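PDB 3FOT: 15-O-acetyltransferase from Fusarium sporotrichioides, which transfers an acetyl group to the 15-hydroxyl of a trichothecene intermediate in the fungal pathway that leads to mycotoxins such as T-2 toxin. Local coordinates for residues Ala93-Trp98 against Ile105-Ser110; Gln30-Gly35 against Glu101-Ile106; Phe87-Cys92 against Asn352-Cys357; Glu44-Ala49 against Asn151-Ser156. One frame throughout, in Å; residues are numbered along the deposited sequence.

Interaction 1 (Ala93-Trp98 against Ile105-Ser110)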
loop_
_atom_site.group_PDB
_atom_site.type_symbol
_atom_site.label_atom_id
_atom_site.label_comp_id
_atom_site.label_asym_id
_atom_site.label_seq_id
_atom_site.Cartn_x
_atom_site.Cartn_y
_atom_site.Cartn_z
ATOM N N ALA A 93 -6.765 10.316 11.909
ATOM C CA ALA A 93 -7.318 11.676 11.857
ATOM C C ALA A 93 -6.296 12.799 11.688
ATOM O O ALA A 93 -6.620 13.979 11.932
ATOM C CB ALA A 93 -8.185 11.940 13.099
ATOM N N CYS A 94 -5.076 12.453 11.278
ATOM C CA CYS A 94 -4.106 13.485 10.929
ATOM C C CYS A 94 -4.594 14.207 9.666
ATOM O O CYS A 94 -5.376 13.648 8.878
ATOM C CB CYS A 94 -2.702 12.894 10.720
ATOM S SG CYS A 94 -1.939 12.237 12.214
ATOM N N THR A 95 -4.149 15.453 9.497
ATOM C CA THR A 95 -4.525 16.268 8.362
ATOM C C THR A 95 -3.252 16.813 7.707
ATOM O O THR A 95 -2.179 16.778 8.301
ATOM C CB THR A 95 -5.412 17.447 8.819
ATOM O OG1 THR A 95 -4.738 18.184 9.855
ATOM C CG2 THR A 95 -6.746 16.932 9.356
ATOM N N VAL A 96 -3.394 17.346 6.503
ATOM C CA VAL A 96 -2.247 17.793 5.755
ATOM C C VAL A 96 -2.373 19.264 5.422
ATOM O O VAL A 96 -3.476 19.761 5.138
ATOM C CB VAL A 96 -2.072 16.987 4.446
ATOM C CG1 VAL A 96 -3.246 17.171 3.496
ATOM C CG2 VAL A 96 -0.768 17.395 3.740
ATOM N N SER A 97 -1.236 19.947 5.443
ATOM C CA SER A 97 -1.144 21.320 4.941
ATOM C C SER A 97 0.193 21.518 4.262
ATOM O O SER A 97 1.100 20.677 4.369
ATOM C CB SER A 97 -1.283 22.347 6.076
ATOM O OG SER A 97 -0.273 22.236 7.056
ATOM N N TRP A 98 0.324 22.653 3.582
ATOM C CA TRP A 98 1.564 22.938 2.919
ATOM C C TRP A 98 1.944 24.386 3.137
ATOM O O TRP A 98 1.070 25.263 3.278
ATOM C CB TRP A 98 1.457 22.722 1.413
ATOM C CG TRP A 98 1.242 21.307 1.011
ATOM C CD1 TRP A 98 2.206 20.377 0.739
ATOM C CD2 TRP A 98 -0.021 20.640 0.871
ATOM N NE1 TRP A 98 1.615 19.169 0.397
ATOM C CE2 TRP A 98 0.256 19.302 0.480
ATOM C CE3 TRP A 98 -1.362 21.047 1.009
ATOM C CZ2 TRP A 98 -0.757 18.366 0.230
ATOM C CZ3 TRP A 98 -2.377 20.106 0.764
ATOM C CH2 TRP A 98 -2.060 18.778 0.393
ATOM N N ILE A 105 3.131 19.114 5.500
ATOM C CA ILE A 105 3.134 19.194 6.955
ATOM C C ILE A 105 1.995 18.328 7.483
ATOM O O ILE A 105 0.885 18.409 7.004
ATOM C CB ILE A 105 2.960 20.652 7.441
ATOM C CG1 ILE A 105 4.086 21.539 6.893
ATOM C CG2 ILE A 105 2.867 20.713 8.983
ATOM C CD1 ILE A 105 3.736 23.058 6.957
ATOM N N ILE A 106 2.305 17.470 8.437
ATOM C CA ILE A 106 1.297 16.574 9.008
ATOM C C ILE A 106 0.890 17.095 10.378
ATOM O O ILE A 106 1.741 17.295 11.260
ATOM C CB ILE A 106 1.840 15.123 9.168
ATOM C CG1 ILE A 106 2.104 14.518 7.778
ATOM C CG2 ILE A 106 0.879 14.255 10.024
ATOM C CD1 ILE A 106 2.878 13.199 7.758
ATOM N N THR A 107 -0.409 17.286 10.568
ATOM C CA THR A 107 -0.889 17.819 11.850
ATOM C C THR A 107 -1.826 16.812 12.524
ATOM O O THR A 107 -2.613 16.155 11.840
ATOM C CB THR A 107 -1.600 19.162 11.624
ATOM O OG1 THR A 107 -0.647 20.126 11.149
ATOM C CG2 THR A 107 -2.231 19.682 12.912
ATOM N N TYR A 108 -1.724 16.691 13.849
ATOM C CA TYR A 108 -2.733 15.980 14.619
ATOM C C TYR A 108 -3.284 16.882 15.728
ATOM O O TYR A 108 -2.506 17.519 16.456
ATOM C CB TYR A 108 -2.209 14.669 15.242
ATOM C CG TYR A 108 -3.338 13.998 15.993
ATOM C CD1 TYR A 108 -4.353 13.343 15.286
ATOM C CD2 TYR A 108 -3.447 14.107 17.391
ATOM C CE1 TYR A 108 -5.447 12.787 15.936
ATOM C CE2 TYR A 108 -4.542 13.541 18.068
ATOM C CZ TYR A 108 -5.533 12.885 17.322
ATOM O OH TYR A 108 -6.615 12.332 17.960
ATOM N N GLU A 109 -4.606 16.915 15.866
ATOM C CA GLU A 109 -5.233 17.641 16.978
ATOM C C GLU A 109 -6.264 16.742 17.670
ATOM O O GLU A 109 -7.119 16.139 17.017
ATOM C CB GLU A 109 -5.870 18.943 16.483
ATOM C CG GLU A 109 -6.591 19.758 17.567
ATOM C CD GLU A 109 -7.291 20.994 17.018
ATOM O OE1 GLU A 109 -7.624 21.050 15.809
ATOM O OE2 GLU A 109 -7.513 21.925 17.815
ATOM N N SER A 110 -6.158 16.631 18.989
ATOM C CA SER A 110 -7.190 15.909 19.760
ATOM C C SER A 110 -8.560 16.542 19.565
ATOM O O SER A 110 -8.655 17.762 19.418
ATOM C CB SER A 110 -6.869 15.946 21.240
ATOM O OG SER A 110 -5.882 15.038 21.557
HETATM O O HOH W 1 -6.404 16.060 13.686
HETATM O O HOH W 2 -0.883 20.059 8.489
#

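Interaction 2 (Gln30-Gly35 against Glu101-Ile106)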
loop_
_atom_site.group_PDB
_atom_site.type_symbol
_atom_site.label_atom_id
_atom_site.label_comp_id
_atom_site.label_asym_id
_atom_site.label_seq_id
_atom_site.Cartn_x
_atom_site.Cartn_y
_atom_site.Cartn_z
ATOM N N GLN A 30 2.381 19.061 15.214
ATOM C CA GLN A 30 2.635 18.973 13.801
ATOM C C GLN A 30 4.057 18.494 13.532
ATOM O O GLN A 30 4.947 18.622 14.391
ATOM C CB GLN A 30 2.355 20.299 13.090
ATOM C CG GLN A 30 3.367 21.405 13.363
ATOM C CD GLN A 30 2.999 22.723 12.668
ATOM O OE1 GLN A 30 1.876 22.917 12.204
ATOM N NE2 GLN A 30 3.956 23.629 12.617
ATOM N N ARG A 31 4.262 17.928 12.353
ATOM C CA ARG A 31 5.629 17.613 11.914
ATOM C C ARG A 31 5.792 17.767 10.415
ATOM O O ARG A 31 4.839 17.543 9.636
ATOM C CB ARG A 31 6.067 16.218 12.370
ATOM C CG ARG A 31 5.350 15.086 11.662
ATOM C CD ARG A 31 5.785 13.721 12.224
ATOM N NE ARG A 31 4.987 12.643 11.623
ATOM C CZ ARG A 31 5.252 12.079 10.441
ATOM N NH1 ARG A 31 4.463 11.107 9.986
ATOM N NH2 ARG A 31 6.284 12.504 9.702
ATOM N N ARG A 32 7.005 18.158 10.009
ATOM C CA ARG A 32 7.365 18.155 8.596
ATOM C C ARG A 32 7.537 16.704 8.151
ATOM O O ARG A 32 8.243 15.929 8.794
ATOM C CB ARG A 32 8.641 18.963 8.349
ATOM C CG ARG A 32 9.038 19.063 6.882
ATOM C CD ARG A 32 8.140 19.990 6.078
ATOM N NE ARG A 32 8.055 21.330 6.675
ATOM C CZ ARG A 32 7.508 22.387 6.085
ATOM N NH1 ARG A 32 6.963 22.300 4.870
ATOM N NH2 ARG A 32 7.507 23.549 6.724
ATOM N N CYS A 33 6.876 16.327 7.058
ATOM C CA CYS A 33 6.942 14.946 6.612
ATOM C C CYS A 33 8.330 14.646 6.024
ATOM O O CYS A 33 9.110 15.584 5.745
ATOM C CB CYS A 33 5.798 14.637 5.629
ATOM S SG CYS A 33 6.126 15.056 3.918
ATOM N N VAL A 34 8.643 13.350 5.870
ATOM C CA VAL A 34 10.021 12.924 5.554
ATOM C C VAL A 34 10.014 11.702 4.652
ATOM O O VAL A 34 9.101 10.875 4.729
ATOM C CB VAL A 34 10.856 12.651 6.854
ATOM C CG1 VAL A 34 10.273 11.499 7.703
ATOM C CG2 VAL A 34 12.348 12.363 6.512
ATOM N N GLY A 35 11.005 11.620 3.764
ATOM C CA GLY A 35 11.191 10.420 2.970
ATOM C C GLY A 35 10.023 10.196 2.038
ATOM O O GLY A 35 9.577 11.119 1.358
ATOM N N GLU A 101 7.445 24.983 0.732
ATOM C CA GLU A 101 8.400 23.883 0.608
ATOM C C GLU A 101 7.743 22.675 -0.044
ATOM O O GLU A 101 6.518 22.563 -0.098
ATOM C CB GLU A 101 8.973 23.498 1.959
ATOM C CG GLU A 101 9.612 24.657 2.735
ATOM C CD GLU A 101 10.383 24.188 3.955
ATOM O OE1 GLU A 101 10.698 22.974 4.045
ATOM O OE2 GLU A 101 10.687 25.042 4.824
ATOM N N VAL A 102 8.577 21.791 -0.573
ATOM C CA VAL A 102 8.102 20.535 -1.146
ATOM C C VAL A 102 7.427 19.584 -0.118
ATOM O O VAL A 102 6.317 19.088 -0.384
ATOM C CB VAL A 102 9.252 19.823 -1.908
ATOM C CG1 VAL A 102 8.953 18.346 -2.123
ATOM C CG2 VAL A 102 9.524 20.533 -3.245
ATOM N N PRO A 103 8.100 19.295 1.019
ATOM C CA PRO A 103 7.481 18.398 1.998
ATOM C C PRO A 103 6.227 18.950 2.686
ATOM O O PRO A 103 6.188 20.101 3.159
ATOM C CB PRO A 103 8.619 18.071 2.983
ATOM C CG PRO A 103 9.638 19.167 2.772
ATOM C CD PRO A 103 9.484 19.672 1.408
ATOM N N ALA A 104 5.187 18.120 2.651
ATOM C CA ALA A 104 3.928 18.380 3.338
ATOM C C ALA A 104 4.116 18.502 4.842
ATOM O O ALA A 104 5.101 18.016 5.409
ATOM C CB ALA A 104 2.965 17.238 3.065
ATOM N N ILE A 105 3.131 19.114 5.500
ATOM C CA ILE A 105 3.134 19.194 6.955
ATOM C C ILE A 105 1.995 18.328 7.483
ATOM O O ILE A 105 0.885 18.409 7.004
ATOM C CB ILE A 105 2.960 20.652 7.441
ATOM C CG1 ILE A 105 4.086 21.539 6.893
ATOM C CG2 ILE A 105 2.867 20.713 8.983
ATOM C CD1 ILE A 105 3.736 23.058 6.957
ATOM N N ILE A 106 2.305 17.470 8.437
ATOM C CA ILE A 106 1.297 16.574 9.008
ATOM C C ILE A 106 0.890 17.095 10.378
ATOM O O ILE A 106 1.741 17.295 11.260
ATOM C CB ILE A 106 1.840 15.123 9.168
ATOM C CG1 ILE A 106 2.104 14.518 7.778
ATOM C CG2 ILE A 106 0.879 14.255 10.024
ATOM C CD1 ILE A 106 2.878 13.199 7.758
#

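Interaction 3 (Phe87-Cys92 against Asn352-Cys357)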
loop_
_atom_site.group_PDB
_atom_site.type_symbol
_atom_site.label_atom_id
_atom_site.label_comp_id
_atom_site.label_asym_id
_atom_site.label_seq_id
_atom_site.Cartn_x
_atom_site.Cartn_y
_atom_site.Cartn_z
ATOM N N PHE A 87 -8.140 6.467 19.085
ATOM C CA PHE A 87 -7.407 6.452 20.345
ATOM C C PHE A 87 -6.136 5.613 20.290
ATOM O O PHE A 87 -5.079 6.066 20.709
ATOM C CB PHE A 87 -8.286 6.019 21.520
ATOM C CG PHE A 87 -7.675 6.340 22.841
ATOM C CD1 PHE A 87 -7.859 7.605 23.399
ATOM C CD2 PHE A 87 -6.852 5.415 23.489
ATOM C CE1 PHE A 87 -7.254 7.934 24.625
ATOM C CE2 PHE A 87 -6.236 5.747 24.717
ATOM C CZ PHE A 87 -6.459 7.007 25.267
ATOM N N GLU A 88 -6.229 4.405 19.730
ATOM C CA GLU A 88 -5.069 3.535 19.587
ATOM C C GLU A 88 -4.038 4.074 18.591
ATOM O O GLU A 88 -2.818 3.994 18.840
ATOM C CB GLU A 88 -5.514 2.161 19.104
ATOM C CG GLU A 88 -6.374 1.374 20.099
ATOM C CD GLU A 88 -6.490 -0.099 19.707
ATOM O OE1 GLU A 88 -5.904 -0.512 18.679
ATOM O OE2 GLU A 88 -7.128 -0.865 20.459
ATOM N N HIS A 89 -4.531 4.574 17.459
ATOM C CA HIS A 89 -3.694 4.937 16.304
ATOM C C HIS A 89 -4.224 6.203 15.630
ATOM O O HIS A 89 -4.952 6.151 14.643
ATOM C CB HIS A 89 -3.568 3.752 15.342
ATOM C CG HIS A 89 -2.994 2.542 16.008
ATOM N ND1 HIS A 89 -1.727 2.539 16.547
ATOM C CD2 HIS A 89 -3.530 1.335 16.293
ATOM C CE1 HIS A 89 -1.493 1.368 17.109
ATOM N NE2 HIS A 89 -2.571 0.619 16.968
ATOM N N PRO A 90 -3.873 7.359 16.200
ATOM C CA PRO A 90 -4.438 8.629 15.708
ATOM C C PRO A 90 -4.016 9.084 14.311
ATOM O O PRO A 90 -4.493 10.134 13.857
ATOM C CB PRO A 90 -4.025 9.670 16.765
ATOM C CG PRO A 90 -3.222 8.917 17.813
ATOM C CD PRO A 90 -2.991 7.508 17.375
ATOM N N GLU A 91 -3.183 8.309 13.616
ATOM C CA GLU A 91 -2.888 8.584 12.230
ATOM C C GLU A 91 -4.166 8.709 11.400
ATOM O O GLU A 91 -4.189 9.436 10.426
ATOM C CB GLU A 91 -2.043 7.457 11.641
ATOM C CG GLU A 91 -0.570 7.541 12.043
ATOM C CD GLU A 91 -0.256 7.015 13.419
ATOM O OE1 GLU A 91 -1.122 6.402 14.101
ATOM O OE2 GLU A 91 0.905 7.197 13.806
ATOM N N CYS A 92 -5.220 7.995 11.808
ATOM C CA CYS A 92 -6.503 7.997 11.086
ATOM C C CYS A 92 -7.234 9.359 11.088
ATOM O O CYS A 92 -8.212 9.537 10.340
ATOM C CB CYS A 92 -7.418 6.897 11.638
ATOM S SG CYS A 92 -7.949 7.220 13.343
ATOM N N ASN A 352 4.666 -2.041 15.880
ATOM C CA ASN A 352 3.486 -1.217 16.156
ATOM C C ASN A 352 3.564 0.175 15.484
ATOM O O ASN A 352 3.240 1.173 16.108
ATOM C CB ASN A 352 3.325 -1.082 17.690
ATOM C CG ASN A 352 1.971 -0.500 18.101
ATOM O OD1 ASN A 352 0.938 -0.769 17.471
ATOM N ND2 ASN A 352 1.973 0.285 19.174
ATOM N N PHE A 353 3.989 0.226 14.217
ATOM C CA PHE A 353 4.308 1.477 13.528
ATOM C C PHE A 353 3.367 1.631 12.348
ATOM O O PHE A 353 3.373 0.798 11.440
ATOM C CB PHE A 353 5.764 1.497 13.023
ATOM C CG PHE A 353 6.270 2.891 12.695
ATOM C CD1 PHE A 353 6.874 3.678 13.687
ATOM C CD2 PHE A 353 6.113 3.428 11.421
ATOM C CE1 PHE A 353 7.333 4.962 13.395
ATOM C CE2 PHE A 353 6.594 4.717 11.117
ATOM C CZ PHE A 353 7.181 5.485 12.114
ATOM N N TYR A 354 2.548 2.678 12.382
ATOM C CA TYR A 354 1.462 2.845 11.403
ATOM C C TYR A 354 1.733 3.895 10.339
ATOM O O TYR A 354 1.159 3.837 9.249
ATOM C CB TYR A 354 0.141 3.177 12.133
ATOM C CG TYR A 354 -0.474 1.966 12.795
ATOM C CD1 TYR A 354 0.155 1.348 13.882
ATOM C CD2 TYR A 354 -1.663 1.420 12.319
ATOM C CE1 TYR A 354 -0.380 0.229 14.474
ATOM C CE2 TYR A 354 -2.237 0.297 12.929
ATOM C CZ TYR A 354 -1.583 -0.294 14.005
ATOM O OH TYR A 354 -2.113 -1.405 14.612
ATOM N N ALA A 355 2.588 4.869 10.645
ATOM C CA ALA A 355 2.974 5.869 9.636
ATOM C C ALA A 355 3.869 5.205 8.572
ATOM O O ALA A 355 4.289 4.053 8.746
ATOM C CB ALA A 355 3.695 7.062 10.302
ATOM N N MET A 356 4.135 5.920 7.479
ATOM C CA MET A 356 5.024 5.439 6.418
ATOM C C MET A 356 6.340 4.997 7.024
ATOM O O MET A 356 6.940 5.734 7.794
ATOM C CB MET A 356 5.310 6.574 5.435
ATOM C CG MET A 356 6.161 6.202 4.273
ATOM S SD MET A 356 5.172 5.703 2.855
ATOM C CE MET A 356 4.271 7.210 2.479
ATOM N N CYS A 357 6.807 3.815 6.640
ATOM C CA CYS A 357 8.133 3.374 7.050
ATOM C C CYS A 357 8.695 2.560 5.897
ATOM O O CYS A 357 8.606 1.336 5.878
ATOM C CB CYS A 357 8.107 2.575 8.360
ATOM S SG CYS A 357 9.834 2.204 8.877
#

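Interaction 4 (Glu44-Ala49 against Asn151-Ser156)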
loop_
_atom_site.group_PDB
_atom_site.type_symbol
_atom_site.label_atom_id
_atom_site.label_comp_id
_atom_site.label_asym_id
_atom_site.label_seq_id
_atom_site.Cartn_x
_atom_site.Cartn_y
_atom_site.Cartn_z
ATOM N N GLU A 44 0.722 19.333 -5.399
ATOM C CA GLU A 44 0.042 19.225 -6.698
ATOM C C GLU A 44 -0.475 17.807 -7.033
ATOM O O GLU A 44 -1.344 17.654 -7.897
ATOM C CB GLU A 44 0.930 19.764 -7.841
ATOM C CG GLU A 44 2.241 19.003 -8.124
ATOM C CD GLU A 44 3.444 19.438 -7.288
ATOM O OE1 GLU A 44 3.292 20.167 -6.264
ATOM O OE2 GLU A 44 4.567 18.992 -7.647
ATOM N N LYS A 45 0.087 16.802 -6.377
ATOM C CA LYS A 45 -0.331 15.409 -6.554
ATOM C C LYS A 45 -1.302 14.960 -5.474
ATOM O O LYS A 45 -2.320 14.326 -5.772
ATOM C CB LYS A 45 0.893 14.508 -6.586
ATOM C CG LYS A 45 1.886 14.879 -7.664
ATOM C CD LYS A 45 2.704 13.656 -7.979
ATOM C CE LYS A 45 4.019 13.993 -8.638
ATOM N NZ LYS A 45 3.805 14.510 -10.004
ATOM N N ASN A 46 -0.994 15.292 -4.224
ATOM C CA ASN A 46 -1.871 14.964 -3.106
ATOM C C ASN A 46 -3.268 15.605 -3.248
ATOM O O ASN A 46 -4.283 14.970 -2.938
ATOM C CB ASN A 46 -1.199 15.348 -1.787
ATOM C CG ASN A 46 -1.795 14.620 -0.606
ATOM O OD1 ASN A 46 -2.752 15.104 -0.009
ATOM N ND2 ASN A 46 -1.247 13.430 -0.276
ATOM N N ARG A 47 -3.319 16.864 -3.705
ATOM C CA ARG A 47 -4.613 17.530 -3.957
ATOM C C ARG A 47 -5.448 16.844 -5.036
ATOM O O ARG A 47 -6.669 17.015 -5.071
ATOM C CB ARG A 47 -4.429 19.024 -4.275
ATOM C CG ARG A 47 -4.022 19.823 -3.065
ATOM C CD ARG A 47 -3.974 21.342 -3.351
ATOM N NE ARG A 47 -3.774 22.086 -2.109
ATOM C CZ ARG A 47 -4.733 22.407 -1.241
ATOM N NH1 ARG A 47 -5.997 22.039 -1.443
ATOM N NH2 ARG A 47 -4.430 23.087 -0.156
ATOM N N ARG A 48 -4.798 16.052 -5.889
ATOM C CA ARG A 48 -5.479 15.345 -6.960
ATOM C C ARG A 48 -5.593 13.855 -6.649
ATOM O O ARG A 48 -5.966 13.075 -7.514
ATOM C CB ARG A 48 -4.729 15.519 -8.260
ATOM C CG ARG A 48 -4.899 16.889 -8.895
ATOM C CD ARG A 48 -4.237 16.874 -10.277
ATOM N NE ARG A 48 -2.777 16.929 -10.178
ATOM C CZ ARG A 48 -1.927 16.431 -11.079
ATOM N NH1 ARG A 48 -2.380 15.796 -12.161
ATOM N NH2 ARG A 48 -0.617 16.565 -10.881
ATOM N N ALA A 49 -5.276 13.488 -5.404
ATOM C CA ALA A 49 -5.391 12.103 -4.925
ATOM C C ALA A 49 -4.537 11.124 -5.722
ATOM O O ALA A 49 -4.899 9.948 -5.847
ATOM C CB ALA A 49 -6.869 11.654 -4.948
ATOM N N ASN A 151 -9.860 19.680 -6.101
ATOM C CA ASN A 151 -8.447 19.897 -5.749
ATOM C C ASN A 151 -8.223 19.862 -4.232
ATOM O O ASN A 151 -7.391 20.584 -3.678
ATOM C CB ASN A 151 -7.958 21.218 -6.358
ATOM C CG ASN A 151 -6.502 21.156 -6.833
ATOM O OD1 ASN A 151 -5.705 22.056 -6.537
ATOM N ND2 ASN A 151 -6.154 20.103 -7.569
ATOM N N THR A 152 -8.969 18.997 -3.557
ATOM C CA THR A 152 -8.931 18.906 -2.103
ATOM C C THR A 152 -8.303 17.553 -1.719
ATOM O O THR A 152 -8.735 16.536 -2.261
ATOM C CB THR A 152 -10.361 18.932 -1.529
ATOM O OG1 THR A 152 -11.028 20.138 -1.941
ATOM C CG2 THR A 152 -10.345 18.866 0.003
ATOM N N PRO A 153 -7.319 17.540 -0.786
ATOM C CA PRO A 153 -6.688 16.269 -0.316
ATOM C C PRO A 153 -7.669 15.356 0.375
ATOM O O PRO A 153 -8.561 15.813 1.077
ATOM C CB PRO A 153 -5.630 16.711 0.706
ATOM C CG PRO A 153 -5.764 18.175 0.847
ATOM C CD PRO A 153 -6.731 18.722 -0.146
ATOM N N SER A 154 -7.499 14.055 0.171
ATOM C CA SER A 154 -8.351 13.075 0.832
ATOM C C SER A 154 -8.151 13.020 2.344
ATOM O O SER A 154 -7.071 13.307 2.882
ATOM C CB SER A 154 -8.111 11.703 0.215
ATOM O OG SER A 154 -8.420 11.788 -1.176
ATOM N N LYS A 155 -9.215 12.616 3.033
ATOM C CA LYS A 155 -9.112 12.324 4.451
ATOM C C LYS A 155 -8.106 11.198 4.727
ATOM O O LYS A 155 -7.840 10.352 3.875
ATOM C CB LYS A 155 -10.475 11.887 4.969
ATOM C CG LYS A 155 -11.510 12.999 5.050
ATOM C CD LYS A 155 -12.733 12.419 5.753
ATOM C CE LYS A 155 -13.891 13.402 5.681
ATOM N NZ LYS A 155 -15.045 12.833 6.406
ATOM N N SER A 156 -7.562 11.153 5.935
ATOM C CA SER A 156 -6.650 10.066 6.259
ATOM C C SER A 156 -7.303 8.695 6.046
ATOM O O SER A 156 -6.669 7.774 5.509
ATOM C CB SER A 156 -6.124 10.176 7.696
ATOM O OG SER A 156 -5.332 9.036 8.004
HETATM O O HOH W 3 -3.021 20.040 -8.309
HETATM O O HOH W 4 -5.307 12.880 -1.296
#

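Interaction 1 (Ala93-Trp98 against Ile105-Ser110)
I105 starts the pairing opposite S97, its N–H reaching S97 O at 2.8 Å while its own carbonyl accepts the N–H of S97. The hydroxyl of the serine lies beside the isoleucine, with S97 OG 3.6 Å from I105 CB. A chi1 of 61° holds S97 OG within reach of a water that also donates to I105 O and binds T107 OG1, tying the two strands together. I106 follows as the non-hydrogen-bonded partner of V96, and its CG2 branch packs 3.9 Å from C94 CB. At T107 the exchange resumes: T107 N binds T95 O at 2.9 Å in a nearly straight bond (173°), and T95 N returns one to T107 O. The ring of Y108 swings out beside A93, since CG stands anti to its backbone N (chi1 -179°). A93 CB meets the ring edge 4.0 Å from Y108 CE1, and C94 SG sits obliquely, 5.2 Å from the Y108 centroid; the phenol oxygen bonds to E225 and R86. Past this, a second water links E109 N to A93 O. The alternating pairs are those of antiparallel strands, and with their short connection 95-97 and 105-109 form a beta hairpin at the margin of a four-stranded sheet.

Interaction 2 (Gln30-Gly35 against Glu101-Ile106)
R32 leaves its backbone with CG anti to N (chi1 -177°) and then bends at chi2 (73°) and chi3 (54°), which curls the guanidinium back over I105. There the flat group is held from three directions. I105 CG1 lies over the centre of one face, 3.6 Å from R32 CZ. The carboxylate of E101 stacks almost parallel on the opposite face, its OE1 3.9 Å from R32 NH1: a long salt bridge of charges alone, with no N–H aimed at the oxygen. Within the plane, R32 NH1 donates to P103 O at 2.9 Å. P103 CB adds apolar contact 3.7 Å from R32 CD, and D99 forms a salt bridge with NH2. The two backbones are neighbouring antiparallel strands of a four-stranded sheet, with R31 and I106 as a hydrogen-bonded pair: R31 N to I106 O measures 2.8 Å. Beyond strand 28-32 the pairing continues through C33 N, which reaches A104 O at 3.0 Å. R31, extended, runs alongside I106, whose CD1 covers one guanidinium face 3.4 Å from R31 NH1, while E37 supplies the balancing charge. C33 SG packs on A104 CB, about 10 Å (side chain to side chain) from H414, which binds 15-deacetylcalonectrin.

Interaction 3 (Phe87-Cys92 against Asn352-Cys357)
H89, the first residue to leave helical geometry after helix 71-88, confronts Y354 in the loop 352-357, where the backbones stay well apart, the closest CA atoms being those of E91 and A355 at 7.0 Å. Side chains therefore bridge the gap. The imidazole, placed by a chi1 of -58° with CG anti to the carbonyl carbon, lies over one face of the Y354 ring in a face-to-face stack. The centroids of the H89 and Y354 rings are 3.6 Å apart and the planes are inclined at 21°, with H89 ND1 displaced toward the rim of the phenol ring. N352 comes in at the imidazole edge, its OD1 3.3 Å from H89 CE1 and its amide plane steeply inclined to the ring. From the same segment as H89, E91 bends at chi2 to bring OE1 4.0 Å from Y354 CB. S230 connects the two residues indirectly, its backbone N binding E91 OE2 and its hydroxyl binding Y354 N. The phenol oxygen is engaged by D200 of helix 191-205, a residue that also touches H89. The contact rests mainly on the stacked rings, with the Y354 hydroxyl held by D200, and a carboxylate this near could favour a protonated imidazole.

Interaction 4 (Glu44-Ala49 against Asn151-Ser156)
R47 provides the direct hydrogen bond to N151: its NH1 donates to N151 O at 3.0 Å, with the acceptor in the guanidinium plane and the donor in the carbonyl plane. The arginine chain is extended from CG to NE, which carries its end past the asparagine side chain at about a right angle, and NE forms a salt bridge with E43. Water-mediated bonds follow. One water donates to E44 O at 2.9 Å and accepts from N151 ND2 at 3.2 Å. E44 O is gripped further by R48 NE, 2.8 Å away and nearly in line with the carbonyl bond, and weakly by R48 NH2. A second water joins N46 O to S154 N. Van der Waals contact centres on P153. Its ring lies alongside R47, with P153 CD 3.6 Å from R47 NH1, and P153 CB rests 3.4 Å from N46 OD1. With CG anti to the backbone N (chi1 -160°), N46 directs its amide to this spot, where ND2 is fixed by V40 O and N185 OD1. A49 CB meets S154 OG more loosely, at 4.1 Å. The helix end is a Schellman motif, with A49 as its C-prime residue of positive phi, and it packs against the loop that leads into strand 158-163.

Interactions 1 and 2, with centres 10 Å apart, share I105 and I106: strand 105-109 pairs with 95-97 on one side and 28-32 on the other, within one antiparallel sheet. Interactions 3 and 4 adjoin this sheet, their centres each 13 Å from that of interaction 1. Y108 touches P90 of interaction 3, and V96 touches P153 of interaction 4. E91 O and S156 OG, 2.7 Å apart, probably join interactions 3 and 4 by a hydrogen bond. Along the chain, interactions 2, 3 and 4 interleave, so residues far apart in sequence are knitted together. Just beyond Y354, C357 N binds D190, whose spacing from H186 matches the HXXXD signature of BAHD acyltransferases.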